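Local coordinates for (S)-2-haloacid dehalogenase IVA (Burkholderia cepacia, PDB 2NO4), which hydrolyses short-chain (S)-2-haloalkanoic acids to the corresponding (R)-2-hydroxyalkanoic acids, releasing halide and inverting the configuration of the carbon attacked, at residues B[47-50]-B[51-55]; B[92-95]-B[96-100]. One frame throughout, in Å; residues are numbered along the deposited sequence.

Contact 1. Residues B[47-50]-B[51-55]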
loop_
_atom_site.group_PDB
_atom_site.type_symbol
_atom_site.label_atom_id
_atom_site.label_comp_id
_atom_site.label_asym_id
_atom_site.label_seq_id
_atom_site.Cartn_x
_atom_site.Cartn_y
_atom_site.Cartn_z
ATOM N N SER B 47 3.119 -12.342 9.803
ATOM C CA SER B 47 2.048 -11.450 10.246
ATOM C C SER B 47 2.144 -10.059 9.604
ATOM O O SER B 47 1.139 -9.533 9.142
ATOM C CB SER B 47 2.042 -11.350 11.768
ATOM O OG SER B 47 0.874 -10.682 12.205
ATOM N N MET B 48 3.343 -9.466 9.603
ATOM C CA MET B 48 3.556 -8.157 8.988
ATOM C C MET B 48 3.308 -8.162 7.469
ATOM O O MET B 48 2.718 -7.230 6.933
ATOM C CB MET B 48 4.956 -7.652 9.257
ATOM C CG MET B 48 5.268 -7.433 10.736
ATOM S SD MET B 48 7.037 -6.942 10.933
ATOM C CE MET B 48 7.019 -5.513 9.846
ATOM N N LEU B 49 3.773 -9.189 6.775
ATOM C CA LEU B 49 3.547 -9.270 5.315
ATOM C C LEU B 49 2.078 -9.483 4.974
ATOM O O LEU B 49 1.589 -8.861 4.024
ATOM C CB LEU B 49 4.383 -10.377 4.670
ATOM C CG LEU B 49 4.315 -10.508 3.138
ATOM C CD1 LEU B 49 4.734 -9.241 2.359
ATOM C CD2 LEU B 49 5.224 -11.677 2.758
ATOM N N TRP B 50 1.400 -10.365 5.721
ATOM C CA TRP B 50 -0.033 -10.582 5.525
ATOM C C TRP B 50 -0.781 -9.231 5.580
ATOM O O TRP B 50 -1.547 -8.880 4.677
ATOM C CB TRP B 50 -0.560 -11.522 6.598
ATOM C CG TRP B 50 -2.022 -11.938 6.481
ATOM C CD1 TRP B 50 -2.891 -11.695 5.465
ATOM C CD2 TRP B 50 -2.716 -12.710 7.445
ATOM N NE1 TRP B 50 -4.123 -12.267 5.757
ATOM C CE2 TRP B 50 -4.018 -12.927 6.956
ATOM C CE3 TRP B 50 -2.340 -13.276 8.679
ATOM C CZ2 TRP B 50 -4.979 -13.651 7.683
ATOM C CZ3 TRP B 50 -3.308 -14.025 9.403
ATOM C CH2 TRP B 50 -4.598 -14.203 8.881
ATOM N N ARG B 51 -0.557 -8.497 6.668
ATOM C CA ARG B 51 -1.196 -7.211 6.882
ATOM C C ARG B 51 -0.865 -6.194 5.767
ATOM O O ARG B 51 -1.761 -5.535 5.245
ATOM C CB ARG B 51 -0.804 -6.670 8.290
ATOM C CG ARG B 51 -1.214 -5.200 8.558
ATOM C CD ARG B 51 -2.711 -5.051 8.623
ATOM N NE ARG B 51 -3.114 -3.763 9.189
ATOM C CZ ARG B 51 -4.362 -3.296 9.165
ATOM N NH1 ARG B 51 -5.320 -3.999 8.593
ATOM N NH2 ARG B 51 -4.642 -2.105 9.694
ATOM N N GLN B 52 0.409 -6.068 5.419
ATOM C CA GLN B 52 0.863 -5.128 4.404
ATOM C C GLN B 52 0.225 -5.418 3.035
ATOM O O GLN B 52 -0.213 -4.482 2.342
ATOM C CB GLN B 52 2.425 -5.140 4.273
ATOM C CG GLN B 52 2.993 -4.091 3.204
ATOM C CD GLN B 52 2.939 -4.569 1.704
ATOM O OE1 GLN B 52 3.175 -5.750 1.429
ATOM N NE2 GLN B 52 2.690 -3.626 0.739
ATOM N N ARG B 53 0.186 -6.697 2.650
ATOM C CA ARG B 53 -0.362 -7.069 1.343
ATOM C C ARG B 53 -1.892 -6.918 1.319
ATOM O O ARG B 53 -2.441 -6.522 0.303
ATOM C CB ARG B 53 -0.023 -8.515 0.937
ATOM C CG ARG B 53 1.292 -8.667 0.214
ATOM C CD ARG B 53 1.477 -7.627 -0.927
ATOM N NE ARG B 53 2.500 -8.045 -1.900
ATOM C CZ ARG B 53 3.820 -7.842 -1.766
ATOM N NH1 ARG B 53 4.644 -8.270 -2.697
ATOM N NH2 ARG B 53 4.340 -7.243 -0.685
ATOM N N GLN B 54 -2.541 -7.230 2.441
ATOM C CA GLN B 54 -4.011 -7.082 2.545
ATOM C C GLN B 54 -4.391 -5.636 2.211
ATOM O O GLN B 54 -5.303 -5.391 1.405
ATOM C CB GLN B 54 -4.508 -7.499 3.922
ATOM C CG GLN B 54 -5.983 -7.171 4.292
ATOM C CD GLN B 54 -6.188 -7.194 5.804
ATOM O OE1 GLN B 54 -5.546 -6.426 6.532
ATOM N NE2 GLN B 54 -7.074 -8.107 6.299
ATOM N N LEU B 55 -3.660 -4.701 2.819
ATOM C CA LEU B 55 -3.857 -3.288 2.638
ATOM C C LEU B 55 -3.416 -2.876 1.272
ATOM O O LEU B 55 -4.163 -2.179 0.605
ATOM C CB LEU B 55 -3.110 -2.482 3.720
ATOM C CG LEU B 55 -3.789 -2.598 5.093
ATOM C CD1 LEU B 55 -2.998 -1.765 6.081
ATOM C CD2 LEU B 55 -5.287 -2.224 5.018
#
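Arg51 N reaches back to Ser47 O at 3.2 Å, one of the four i to i+4 bonds that tie residues 47-50 to 51-55 within helix 43-63, part of the helical cap of this HAD-superfamily dehalogenase. The side chain of Arg51, a residue that binds the haloacid substrate, ends beside Tyr22, another substrate-binding residue, with NH2 making a weak hydrogen bond to Tyr22 O. Its guanidinium is braced from within the helix: NH1 gives a bond of 3.2 Å to Gln54 OE1, which lies in the guanidinium plane, and Leu55 CD1 sits 3.6 Å above one face, over the centre. Polar edge and greasy face together would restrict how the group turns.

Gln52 N bonds to Met48 O, and the side chain bends at chi2 (-81°), bringing OE1 within 3.9 Å of Leu49 CD1. Arg53 N donates to Leu49 O, and its side chain runs beside that of Leu49, both pointing the same way; Leu49 CD1 is 3.7 Å from Arg53 NH2. That same NH2 donates to Gln52 OE1 at 2.8 Å, so the leucine methyl packs against a bonded amide-guanidinium pair. The strongest partner of Arg53, however, is Glu212 of the second subunit, a salt bridge through NE, and Gln52 packs on Gln52 of that subunit.

Gln54 NE2 bonds to Thr74 OG1 and Tyr101 OH, and Trp50 NE1, on an indole whose CG is anti to the backbone N (chi1 -176°), to Thr74 O on helix 70-84. Gln54 N closes on Trp50 O, and Gln54 CB lies 3.4 Å from Trp50 O.

Contact 2. Residues B[92-95]-B[96-100]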
loop_
_atom_site.group_PDB
_atom_site.type_symbol
_atom_site.label_atom_id
_atom_site.label_comp_id
_atom_site.label_asym_id
_atom_site.label_seq_id
_atom_site.Cartn_x
_atom_site.Cartn_y
_atom_site.Cartn_z
ATOM N N GLY B 92 -3.310 -26.392 6.035
ATOM C CA GLY B 92 -3.767 -26.421 7.437
ATOM C C GLY B 92 -3.614 -25.081 8.159
ATOM O O GLY B 92 -4.519 -24.606 8.858
ATOM N N LEU B 93 -2.452 -24.470 7.957
ATOM C CA LEU B 93 -2.136 -23.151 8.479
ATOM C C LEU B 93 -3.089 -22.072 7.958
ATOM O O LEU B 93 -3.607 -21.266 8.749
ATOM C CB LEU B 93 -0.675 -22.829 8.108
ATOM C CG LEU B 93 0.362 -22.414 9.124
ATOM C CD1 LEU B 93 0.147 -22.960 10.557
ATOM C CD2 LEU B 93 1.766 -22.734 8.553
ATOM N N LYS B 94 -3.353 -22.079 6.646
ATOM C CA LYS B 94 -4.303 -21.131 6.043
ATOM C C LYS B 94 -5.690 -21.193 6.703
ATOM O O LYS B 94 -6.243 -20.152 7.090
ATOM C CB LYS B 94 -4.413 -21.336 4.535
ATOM C CG LYS B 94 -5.187 -20.253 3.824
ATOM C CD LYS B 94 -5.094 -20.449 2.322
ATOM C CE LYS B 94 -6.157 -19.622 1.654
ATOM N NZ LYS B 94 -6.069 -19.671 0.161
ATOM N N ASP B 95 -6.235 -22.401 6.828
ATOM C CA ASP B 95 -7.527 -22.609 7.492
ATOM C C ASP B 95 -7.520 -22.065 8.910
ATOM O O ASP B 95 -8.429 -21.344 9.300
ATOM C CB ASP B 95 -7.896 -24.106 7.511
ATOM C CG ASP B 95 -8.148 -24.689 6.104
ATOM O OD1 ASP B 95 -8.404 -23.924 5.136
ATOM O OD2 ASP B 95 -8.093 -25.944 5.956
ATOM N N ARG B 96 -6.502 -22.431 9.691
ATOM C CA ARG B 96 -6.336 -21.960 11.074
ATOM C C ARG B 96 -6.241 -20.443 11.185
ATOM O O ARG B 96 -6.869 -19.811 12.051
ATOM C CB ARG B 96 -5.082 -22.566 11.703
ATOM C CG ARG B 96 -5.282 -23.980 12.246
ATOM C CD ARG B 96 -4.016 -24.467 12.981
ATOM N NE ARG B 96 -3.976 -23.914 14.340
ATOM C CZ ARG B 96 -4.303 -24.606 15.433
ATOM N NH1 ARG B 96 -4.654 -25.889 15.333
ATOM N NH2 ARG B 96 -4.264 -24.022 16.631
ATOM N N LEU B 97 -5.443 -19.853 10.308
ATOM C CA LEU B 97 -5.193 -18.389 10.370
ATOM C C LEU B 97 -6.408 -17.559 9.899
ATOM O O LEU B 97 -6.744 -16.539 10.504
ATOM C CB LEU B 97 -3.898 -18.046 9.633
ATOM C CG LEU B 97 -2.583 -18.477 10.328
ATOM C CD1 LEU B 97 -1.371 -18.096 9.477
ATOM C CD2 LEU B 97 -2.462 -17.844 11.688
ATOM N N MET B 98 -7.089 -18.033 8.856
ATOM C CA MET B 98 -8.362 -17.426 8.413
ATOM C C MET B 98 -9.484 -17.549 9.463
ATOM O O MET B 98 -10.243 -16.597 9.668
ATOM C CB MET B 98 -8.799 -18.005 7.054
ATOM C CG MET B 98 -7.880 -17.641 5.866
ATOM S SD MET B 98 -7.609 -15.853 5.599
ATOM C CE MET B 98 -9.200 -15.294 4.950
ATOM N N SER B 99 -9.582 -18.701 10.148
ATOM C CA SER B 99 -10.563 -18.850 11.239
ATOM C C SER B 99 -10.265 -17.913 12.377
ATOM O O SER B 99 -11.175 -17.349 12.955
ATOM C CB SER B 99 -10.597 -20.270 11.811
ATOM O OG SER B 99 -10.915 -21.150 10.778
ATOM N N ALA B 100 -8.983 -17.743 12.690
ATOM C CA ALA B 100 -8.592 -16.823 13.739
ATOM C C ALA B 100 -8.914 -15.385 13.355
ATOM O O ALA B 100 -9.329 -14.596 14.189
ATOM C CB ALA B 100 -7.107 -17.005 14.075
#
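Helix 90-102 belongs to the helical cap of the enzyme, and residues 92-100 form two and a half turns of regular alpha-helix with one buried flank. Arg96 N bonds to Gly92 O, and the arginine's CG also lies 3.5 Å from that oxygen before the chain bends at chi3 and leaves the helix. Its guanidinium finds its partners elsewhere, in a salt bridge to Glu38 and a bond from NE to Asn35.

Leu97 N meets Leu93 O at 2.8 Å, nearly in line with the carbonyl bond, and the Leu97 side chain packs on Leu46 of helix 43-63 and Leu78 of helix 70-84. One residue on, Met98 N bonds to Lys94 O. The two side chains pass at 4.3 Å between Lys94 CG and Met98 CG, then part: the lysine stays extended to reach Asp75 and Thr79 with NZ, whereas the methionine bends at chi2 and chi3.

On the exposed side, Asp95 O is gripped twice by Ser99. With chi1 at -59°, OG lies beside the serine's own backbone N, and the two donors reach the oxygen from opposite faces of the carbonyl plane: Ser99 N at 3.0 Å from Asp95 O, Ser99 OG at 2.9 Å.

How the contacts relate
Contacts 1 and 2 lie on two helices of the same cap, their centres about 15 Å apart, and they meet through Trp50. Its indole ring packs directly on helix 90-102: CH2 comes within 3.6 Å of Leu97 O, and CZ2 within 4.0 Å of Met98 SD. Helix 70-84 packs against both, touching Trp50, Leu97 and Met98 through Leu78. Their distances from catalysis differ. In contact 1 the side chain of Arg51 is about 6 Å from that of the nucleophile Asp20 and about 5 Å from a bound sulfate, probably from the crystallisation liquor, whereas in contact 2 the Met98 side chain is about 10 Å from that of the substrate-binding Tyr22. Contact 1 also reaches the second subunit.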